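Side-chain contacts in SusD family protein (Bacteroides uniformis, PDB 7KV1), which probably binds beta-glucans at the cell surface, as a SusD-family glycan-binding protein of a human gut bacterium: residues M158-F163 with V241-D246; N274-E279 with Q379-Y384; V473-I478 with S484-T489. All coordinates share one frame; numbering follows the deposited sequence.

Contact 1. Residues M158-F163 with V241-D246; sequences MLWHYF and VMYQND
Tyr243 lays one face of its ring on His161 and turns an edge toward Trp160, forming an aromatic cluster where the C-terminal turns of helix 138-162 and helix 230-244 pack together, in a family classed with the tetratricopeptide repeats. Tyr243 starts from a CB that already faces the partner helix, and this atom lies 3.9 Å from His161 NE2. Tyr243 CG comes closer, 3.6 Å from His161 NE2. On one flank CD1 and CE1 run on along His161 CD2, the imidazole carbon that sits over the centre of the phenol ring. The two rings make a face-to-face stack, their planes tilted by 28° and their centroids 4.3 Å apart. On the other flank Tyr243 CD2 meets Trp160 CH2 at 3.9 Å, over a face of the indole. Here the planes stand 81° apart, giving an edge-to-face pair. Trp160 can be reached because its CG is anti to the backbone N (chi1 175°), which carries the six-membered ring across to the second helix. Beyond CZ, the Tyr243 hydroxyl donates to a water that in turn donates to His161 O, so the end of the phenol is tied to the backbone carbonyl of the residue it stacks on. His161 ND1 is bonded to Asn157 O, one turn back, which helps fix the rotation of the imidazole, while Phe470 meets the same ring edge-to-face. Gln244 comes to the edge of the indole at CZ2, with its NE2 held by Asp186. Gln244 OE1 lies in the plane of the Trp160 ring, 3.3 Å from Trp160 CZ2, and accepts from a second water, which accepts the N-H of Trp160 NE1 at 3.0 Å.

Contact 2. Residues N274-E279 with Q379-Y384; sequences NIWETE and QKYRPY
Trp276 is covered by Lys380 on one face and met at its rim by Tyr381, two neighbours in the loop that follows strand 376-378. Gln379 opens the segment, its NE2 reaching across to donate to Tyr384 OH at 3.0 Å. Lys380 then runs alongside the indole, both side chains pointing the same way. Its chain is extended beyond CG (chi2 -178°), so CB, CG, CD and CE pass in turn over the ring system. Lys380 CD stands 3.8 Å from the centroid of the Trp276 six-membered ring, only 14° off its normal, a CH-pi contact. Ile275 CG2 lies against the opposite face, so the indole is sandwiched between aliphatic groups within this SusD-family fold. The ammonium NZ continues past the ring to Val463 O and a salt bridge with Glu465. One water donates to both Trp276 O and Lys380 O, joining the two backbones. Tyr381 comes next, with an edge of Trp276 turned toward its face in an offset edge-to-face pair, planes at 74°. Tyr381 OH is 3.5 Å from Trp276 CZ3 and is hydrogen-bonded to Arg404 N on strand 403-407. Arg382 bonds within its own segment, gripping Pro383 O with NE and NH2, while NH1 bridges to Asp324. Tyr384 lays CE1 over the Arg382 guanidinium, 3.6 Å above its plane.

Contact 3. Residues V473-I478 with S484-T489; sequences VRAEGI and SNKATT
Ala475 CB lies 3.1 Å from Asn485 O, a tight approach on the close-packed side of this contact, where small side chains let the two backbones come together. There too Ala487 CB rests against the backbone of Val473, 3.9 Å from Val473 N. The Asn485 side chain is bonded to Asp452, Thr456 and Arg468. The partly exposed side is polar and turns on Glu476. Its chain bends at chi2 (-65°), bringing the carboxylate over the first turn of helix 487-490, whose N-cap position is Lys486. A short connection here joins two helices within the SusD-family region, which is classed with the tetratricopeptide-repeat clan. Glu476 OE2 accepts twice from Thr488: Thr488 N donates at 2.8 Å in a nearly straight bond (171°), and Thr488 OG1 donates at 2.8 Å. Both donors reach OE2 from the same face of the carboxylate, the amide well above its plane and the hydroxyl nearer to it, on the syn side. A negative charge beside these first-turn N-H groups is probably favourable. With an alanine in place of Glu476 the carboxylate is gone, and Thr488 N and OG1 would probably be left without their shared acceptor, the hydroxyl set free to turn. Lys486 is held more loosely. Lys486 CB passes 3.5 Å from Glu476 OE2, but Lys486 NZ stays 4.8 Å from Glu476 OE1, too far for a salt bridge, and 4.0 Å from Ala475 O.

From the N terminus, contact 1 comes first, bringing helix 230-244 back to helix 138-162 after 77 intervening residues. Contact 2 then closes a span of 99 residues, setting the end of helix 272-275 against the loop after strand 376-378. Contact 3 is local: five residues separate its segments, which join the C-terminal part of helix 468-474 and the residues after it to the start of helix 487-490. The three follow in series, so none nests or crosses. In space, contacts 1 and 3 meet: Asn245 ND2 donates to Arg474 O, and Tyr243 OH packs on Val473 CG1. Contact 2 stands apart, its centre about 29 Å from that of contact 1, across the chain's centre.

Contact 1. Residues M158-F163 with V241-D246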
# COMPACT_ATOMS: atom_id res chain seq x y z
N MET A 158 2.06 -7.61 -4.85
CA MET A 158 3.24 -6.90 -4.29
C MET A 158 4.48 -7.20 -5.14
O MET A 158 5.15 -6.26 -5.59
CB MET A 158 3.46 -7.29 -2.83
CG MET A 158 4.37 -6.36 -2.10
SD MET A 158 4.43 -6.82 -0.34
CE MET A 158 2.75 -6.49 0.16
N LEU A 159 4.75 -8.47 -5.41
CA LEU A 159 5.89 -8.89 -6.28
C LEU A 159 5.80 -8.20 -7.63
O LEU A 159 6.82 -7.67 -8.12
CB LEU A 159 5.88 -10.41 -6.46
CG LEU A 159 6.28 -11.21 -5.23
CD1 LEU A 159 5.87 -12.67 -5.41
CD2 LEU A 159 7.78 -11.09 -4.96
N TRP A 160 4.63 -8.26 -8.24
CA TRP A 160 4.37 -7.70 -9.58
C TRP A 160 4.64 -6.21 -9.56
O TRP A 160 5.31 -5.73 -10.48
CB TRP A 160 2.93 -8.01 -9.99
CG TRP A 160 2.47 -7.41 -11.27
CD1 TRP A 160 2.97 -7.62 -12.52
CD2 TRP A 160 1.33 -6.56 -11.43
NE1 TRP A 160 2.24 -6.89 -13.44
CE2 TRP A 160 1.23 -6.24 -12.81
CE3 TRP A 160 0.44 -5.95 -10.54
CZ2 TRP A 160 0.27 -5.36 -13.31
CZ3 TRP A 160 -0.56 -5.15 -11.05
CH2 TRP A 160 -0.65 -4.85 -12.42
N HIS A 161 4.17 -5.49 -8.53
CA HIS A 161 4.33 -4.01 -8.46
C HIS A 161 5.81 -3.63 -8.39
O HIS A 161 6.19 -2.63 -9.04
CB HIS A 161 3.56 -3.41 -7.26
CG HIS A 161 2.17 -2.95 -7.54
ND1 HIS A 161 1.11 -3.82 -7.68
CD2 HIS A 161 1.65 -1.71 -7.70
CE1 HIS A 161 -0.00 -3.12 -7.85
NE2 HIS A 161 0.31 -1.83 -7.91
N TYR A 162 6.59 -4.34 -7.58
CA TYR A 162 8.00 -3.97 -7.25
C TYR A 162 8.95 -4.56 -8.30
O TYR A 162 9.73 -3.76 -8.88
CB TYR A 162 8.37 -4.35 -5.81
CG TYR A 162 7.81 -3.38 -4.82
CD1 TYR A 162 8.35 -2.11 -4.68
CD2 TYR A 162 6.67 -3.68 -4.11
CE1 TYR A 162 7.78 -1.18 -3.82
CE2 TYR A 162 6.11 -2.77 -3.25
CZ TYR A 162 6.65 -1.51 -3.11
OH TYR A 162 6.05 -0.61 -2.29
N PHE A 163 8.88 -5.88 -8.53
CA PHE A 163 9.86 -6.61 -9.38
C PHE A 163 9.32 -6.90 -10.79
O PHE A 163 10.15 -7.06 -11.73
CB PHE A 163 10.29 -7.90 -8.70
CG PHE A 163 10.87 -7.70 -7.34
CD1 PHE A 163 12.20 -7.31 -7.18
CD2 PHE A 163 10.08 -7.86 -6.21
CE1 PHE A 163 12.73 -7.09 -5.91
CE2 PHE A 163 10.62 -7.67 -4.94
CZ PHE A 163 11.93 -7.24 -4.80
N VAL A 241 -6.06 -3.53 -12.25
CA VAL A 241 -6.54 -3.08 -13.58
C VAL A 241 -5.95 -1.68 -13.83
O VAL A 241 -5.39 -1.40 -14.92
CB VAL A 241 -8.07 -3.12 -13.59
CG1 VAL A 241 -8.64 -2.31 -14.74
CG2 VAL A 241 -8.60 -4.54 -13.65
N MET A 242 -6.01 -0.79 -12.84
CA MET A 242 -5.53 0.60 -13.07
C MET A 242 -4.00 0.59 -13.27
O MET A 242 -3.48 1.34 -14.12
CB MET A 242 -5.99 1.49 -11.91
CG MET A 242 -7.53 1.64 -11.88
SD MET A 242 -8.13 2.34 -10.32
CE MET A 242 -7.84 4.08 -10.65
N TYR A 243 -3.27 -0.21 -12.51
CA TYR A 243 -1.80 -0.19 -12.56
C TYR A 243 -1.37 -0.73 -13.93
O TYR A 243 -0.39 -0.31 -14.44
CB TYR A 243 -1.15 -0.99 -11.43
CG TYR A 243 0.31 -0.64 -11.30
CD1 TYR A 243 0.70 0.57 -10.78
CD2 TYR A 243 1.32 -1.52 -11.72
CE1 TYR A 243 2.04 0.94 -10.73
CE2 TYR A 243 2.66 -1.19 -11.62
CZ TYR A 243 3.02 0.05 -11.13
OH TYR A 243 4.34 0.41 -11.06
N GLN A 244 -2.12 -1.67 -14.48
CA GLN A 244 -1.81 -2.26 -15.81
C GLN A 244 -2.23 -1.31 -16.93
O GLN A 244 -1.78 -1.57 -18.05
CB GLN A 244 -2.55 -3.60 -15.97
CG GLN A 244 -2.24 -4.40 -17.22
CD GLN A 244 -0.80 -4.79 -17.40
OE1 GLN A 244 0.06 -4.59 -16.53
NE2 GLN A 244 -0.52 -5.33 -18.58
N ASN A 245 -3.15 -0.38 -16.67
CA ASN A 245 -3.83 0.47 -17.68
C ASN A 245 -4.64 -0.48 -18.58
O ASN A 245 -4.66 -0.30 -19.80
CB ASN A 245 -2.83 1.38 -18.44
CG ASN A 245 -2.45 2.61 -17.64
OD1 ASN A 245 -3.32 3.40 -17.27
ND2 ASN A 245 -1.18 2.72 -17.27
N ASP A 246 -5.25 -1.51 -17.98
CA ASP A 246 -5.99 -2.54 -18.75
C ASP A 246 -7.39 -1.99 -19.08
O ASP A 246 -8.32 -2.28 -18.34
CB ASP A 246 -6.03 -3.86 -17.97
CG ASP A 246 -6.80 -4.95 -18.68
OD1 ASP A 246 -7.27 -4.71 -19.82
OD2 ASP A 246 -6.95 -6.03 -18.07
O HOH W 1 2.34 -5.81 -16.29
O HOH W 2 6.11 -1.44 -11.32

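Contact 2. Residues N274-E279 with Q379-Y384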
# COMPACT_ATOMS: atom_id res chain seq x y z
N ASN A 274 -9.95 11.45 12.66
CA ASN A 274 -10.43 10.32 13.51
C ASN A 274 -10.07 8.97 12.88
O ASN A 274 -9.99 7.96 13.61
CB ASN A 274 -11.95 10.40 13.74
CG ASN A 274 -12.43 11.45 14.74
OD1 ASN A 274 -11.64 12.23 15.29
ND2 ASN A 274 -13.74 11.51 14.95
N ILE A 275 -9.89 8.92 11.55
CA ILE A 275 -9.46 7.66 10.88
C ILE A 275 -8.23 7.08 11.60
O ILE A 275 -8.18 5.84 11.79
CB ILE A 275 -9.13 7.91 9.39
CG1 ILE A 275 -10.35 8.28 8.56
CG2 ILE A 275 -8.44 6.68 8.81
CD1 ILE A 275 -9.99 8.92 7.23
N TRP A 276 -7.26 7.94 11.91
CA TRP A 276 -5.87 7.55 12.29
C TRP A 276 -5.74 7.25 13.79
O TRP A 276 -4.67 6.78 14.21
CB TRP A 276 -4.92 8.67 11.83
CG TRP A 276 -5.22 8.98 10.41
CD1 TRP A 276 -5.89 10.06 9.91
CD2 TRP A 276 -5.04 8.08 9.31
NE1 TRP A 276 -6.10 9.91 8.57
CE2 TRP A 276 -5.59 8.70 8.17
CE3 TRP A 276 -4.41 6.84 9.17
CZ2 TRP A 276 -5.55 8.10 6.92
CZ3 TRP A 276 -4.37 6.25 7.93
CH2 TRP A 276 -4.96 6.87 6.83
N GLU A 277 -6.76 7.62 14.58
CA GLU A 277 -6.84 7.37 16.04
C GLU A 277 -7.14 5.88 16.22
O GLU A 277 -7.68 5.25 15.28
CB GLU A 277 -7.94 8.20 16.69
CG GLU A 277 -7.92 9.67 16.31
CD GLU A 277 -7.01 10.55 17.15
OE1 GLU A 277 -6.11 9.99 17.84
OE2 GLU A 277 -7.22 11.80 17.13
N THR A 278 -6.78 5.32 17.37
CA THR A 278 -7.08 3.91 17.71
C THR A 278 -8.58 3.65 17.58
O THR A 278 -8.95 2.61 17.05
CB THR A 278 -6.60 3.53 19.12
OG1 THR A 278 -5.35 4.18 19.35
CG2 THR A 278 -6.46 2.04 19.25
N GLU A 279 -9.42 4.60 17.99
CA GLU A 279 -10.91 4.49 17.89
C GLU A 279 -11.36 4.47 16.42
O GLU A 279 -12.46 3.99 16.18
CB GLU A 279 -11.60 5.64 18.62
CG GLU A 279 -11.32 5.70 20.12
CD GLU A 279 -9.86 5.69 20.54
OE1 GLU A 279 -9.02 6.50 20.00
OE2 GLU A 279 -9.54 4.86 21.42
N GLN A 379 2.02 12.55 10.50
CA GLN A 379 1.11 12.51 11.67
C GLN A 379 0.32 11.20 11.70
O GLN A 379 -0.03 10.74 12.78
CB GLN A 379 0.24 13.77 11.63
CG GLN A 379 -0.86 13.76 12.67
CD GLN A 379 -0.35 14.07 14.06
OE1 GLN A 379 0.60 14.83 14.23
NE2 GLN A 379 -1.00 13.47 15.05
N LYS A 380 -0.01 10.62 10.55
CA LYS A 380 -1.01 9.52 10.46
C LYS A 380 -0.55 8.33 11.31
O LYS A 380 -1.44 7.61 11.85
CB LYS A 380 -1.21 9.10 9.00
CG LYS A 380 -1.99 10.12 8.19
CD LYS A 380 -2.23 9.68 6.75
CE LYS A 380 -3.01 10.71 5.96
NZ LYS A 380 -2.92 10.41 4.51
N TYR A 381 0.77 8.10 11.37
CA TYR A 381 1.36 6.93 12.07
C TYR A 381 2.43 7.40 13.06
O TYR A 381 3.34 6.64 13.33
CB TYR A 381 1.87 5.90 11.04
CG TYR A 381 0.79 5.28 10.19
CD1 TYR A 381 -0.08 4.34 10.71
CD2 TYR A 381 0.67 5.60 8.84
CE1 TYR A 381 -1.07 3.75 9.93
CE2 TYR A 381 -0.31 5.02 8.04
CZ TYR A 381 -1.19 4.09 8.59
OH TYR A 381 -2.16 3.49 7.84
N ARG A 382 2.28 8.60 13.64
CA ARG A 382 3.26 9.12 14.60
C ARG A 382 3.17 8.32 15.90
O ARG A 382 2.15 7.71 16.23
CB ARG A 382 3.10 10.63 14.80
CG ARG A 382 1.82 11.04 15.51
CD ARG A 382 2.09 12.29 16.30
NE ARG A 382 2.88 11.98 17.48
CZ ARG A 382 3.24 12.87 18.40
NH1 ARG A 382 2.92 14.14 18.29
NH2 ARG A 382 3.97 12.46 19.42
N PRO A 383 4.29 8.22 16.63
CA PRO A 383 4.31 7.50 17.90
C PRO A 383 3.59 8.33 18.98
O PRO A 383 3.75 9.56 19.00
CB PRO A 383 5.79 7.33 18.24
CG PRO A 383 6.44 8.53 17.55
CD PRO A 383 5.62 8.76 16.29
N TYR A 384 2.84 7.61 19.82
CA TYR A 384 2.20 8.07 21.08
C TYR A 384 2.44 7.05 22.19
O TYR A 384 2.26 5.86 21.91
CB TYR A 384 0.69 8.20 20.90
CG TYR A 384 0.29 9.42 20.12
CD1 TYR A 384 0.52 10.68 20.63
CD2 TYR A 384 -0.28 9.32 18.86
CE1 TYR A 384 0.17 11.82 19.92
CE2 TYR A 384 -0.64 10.44 18.15
CZ TYR A 384 -0.41 11.69 18.68
OH TYR A 384 -0.73 12.80 17.99
O HOH W 3 -2.56 5.45 12.92

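Contact 3. Residues V473-I478 with S484-T489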
# COMPACT_ATOMS: atom_id res chain seq x y z
N VAL A 473 3.52 6.34 -11.63
CA VAL A 473 4.01 5.38 -12.66
C VAL A 473 2.90 5.02 -13.64
O VAL A 473 3.15 5.03 -14.87
CB VAL A 473 4.60 4.11 -12.03
CG1 VAL A 473 4.91 3.06 -13.10
CG2 VAL A 473 5.83 4.45 -11.19
N ARG A 474 1.72 4.70 -13.12
CA ARG A 474 0.59 4.25 -13.98
C ARG A 474 0.11 5.41 -14.85
O ARG A 474 -0.45 5.14 -15.96
CB ARG A 474 -0.50 3.61 -13.12
CG ARG A 474 -1.37 4.59 -12.35
CD ARG A 474 -2.27 3.82 -11.39
NE ARG A 474 -3.07 4.72 -10.59
CZ ARG A 474 -4.16 5.37 -11.04
NH1 ARG A 474 -4.58 5.22 -12.28
NH2 ARG A 474 -4.84 6.15 -10.21
N ALA A 475 0.28 6.64 -14.35
CA ALA A 475 -0.15 7.89 -15.02
C ALA A 475 0.63 8.11 -16.31
O ALA A 475 0.14 8.84 -17.15
CB ALA A 475 -0.06 9.10 -14.12
N GLU A 476 1.74 7.41 -16.50
CA GLU A 476 2.44 7.39 -17.81
C GLU A 476 1.48 6.90 -18.92
O GLU A 476 1.70 7.26 -20.08
CB GLU A 476 3.74 6.58 -17.74
CG GLU A 476 4.78 7.25 -16.86
CD GLU A 476 5.27 8.58 -17.40
OE1 GLU A 476 5.45 8.68 -18.63
OE2 GLU A 476 5.41 9.54 -16.62
N GLY A 477 0.48 6.08 -18.59
CA GLY A 477 -0.46 5.54 -19.56
C GLY A 477 -1.77 6.32 -19.55
O GLY A 477 -2.69 5.87 -20.23
N ILE A 478 -1.86 7.45 -18.84
CA ILE A 478 -3.14 8.19 -18.68
C ILE A 478 -3.09 9.49 -19.49
O ILE A 478 -2.39 10.44 -19.08
CB ILE A 478 -3.46 8.49 -17.21
CG1 ILE A 478 -3.55 7.20 -16.40
CG2 ILE A 478 -4.73 9.35 -17.13
CD1 ILE A 478 -3.79 7.43 -14.94
N SER A 484 2.63 17.29 -13.21
CA SER A 484 2.82 17.14 -11.75
C SER A 484 2.29 15.77 -11.29
O SER A 484 2.63 15.36 -10.18
CB SER A 484 2.16 18.30 -11.02
OG SER A 484 0.75 18.19 -11.10
N ASN A 485 1.56 15.03 -12.14
CA ASN A 485 0.88 13.77 -11.77
C ASN A 485 1.46 12.61 -12.58
O ASN A 485 0.90 11.49 -12.47
CB ASN A 485 -0.63 13.95 -11.89
CG ASN A 485 -1.20 14.71 -10.70
OD1 ASN A 485 -0.70 14.59 -9.58
ND2 ASN A 485 -2.22 15.49 -10.94
N LYS A 486 2.58 12.81 -13.27
CA LYS A 486 3.23 11.72 -14.04
C LYS A 486 4.66 11.50 -13.55
O LYS A 486 5.37 12.48 -13.41
CB LYS A 486 3.22 12.01 -15.55
CG LYS A 486 1.85 12.11 -16.16
CD LYS A 486 1.89 12.65 -17.57
CE LYS A 486 2.57 11.71 -18.54
NZ LYS A 486 1.73 11.49 -19.75
N ALA A 487 5.08 10.23 -13.43
CA ALA A 487 6.42 9.83 -12.94
C ALA A 487 7.54 10.57 -13.70
O ALA A 487 8.45 11.09 -13.00
CB ALA A 487 6.61 8.33 -13.00
N THR A 488 7.52 10.58 -15.04
CA THR A 488 8.67 11.11 -15.83
C THR A 488 8.90 12.60 -15.57
O THR A 488 10.05 13.05 -15.78
CB THR A 488 8.52 10.87 -17.34
OG1 THR A 488 7.25 11.36 -17.79
CG2 THR A 488 8.67 9.41 -17.68
N THR A 489 7.88 13.36 -15.20
CA THR A 489 7.97 14.82 -15.01
C THR A 489 7.90 15.20 -13.53
O THR A 489 8.34 16.28 -13.21
CB THR A 489 6.92 15.56 -15.85
OG1 THR A 489 5.71 14.81 -15.75
CG2 THR A 489 7.37 15.73 -17.29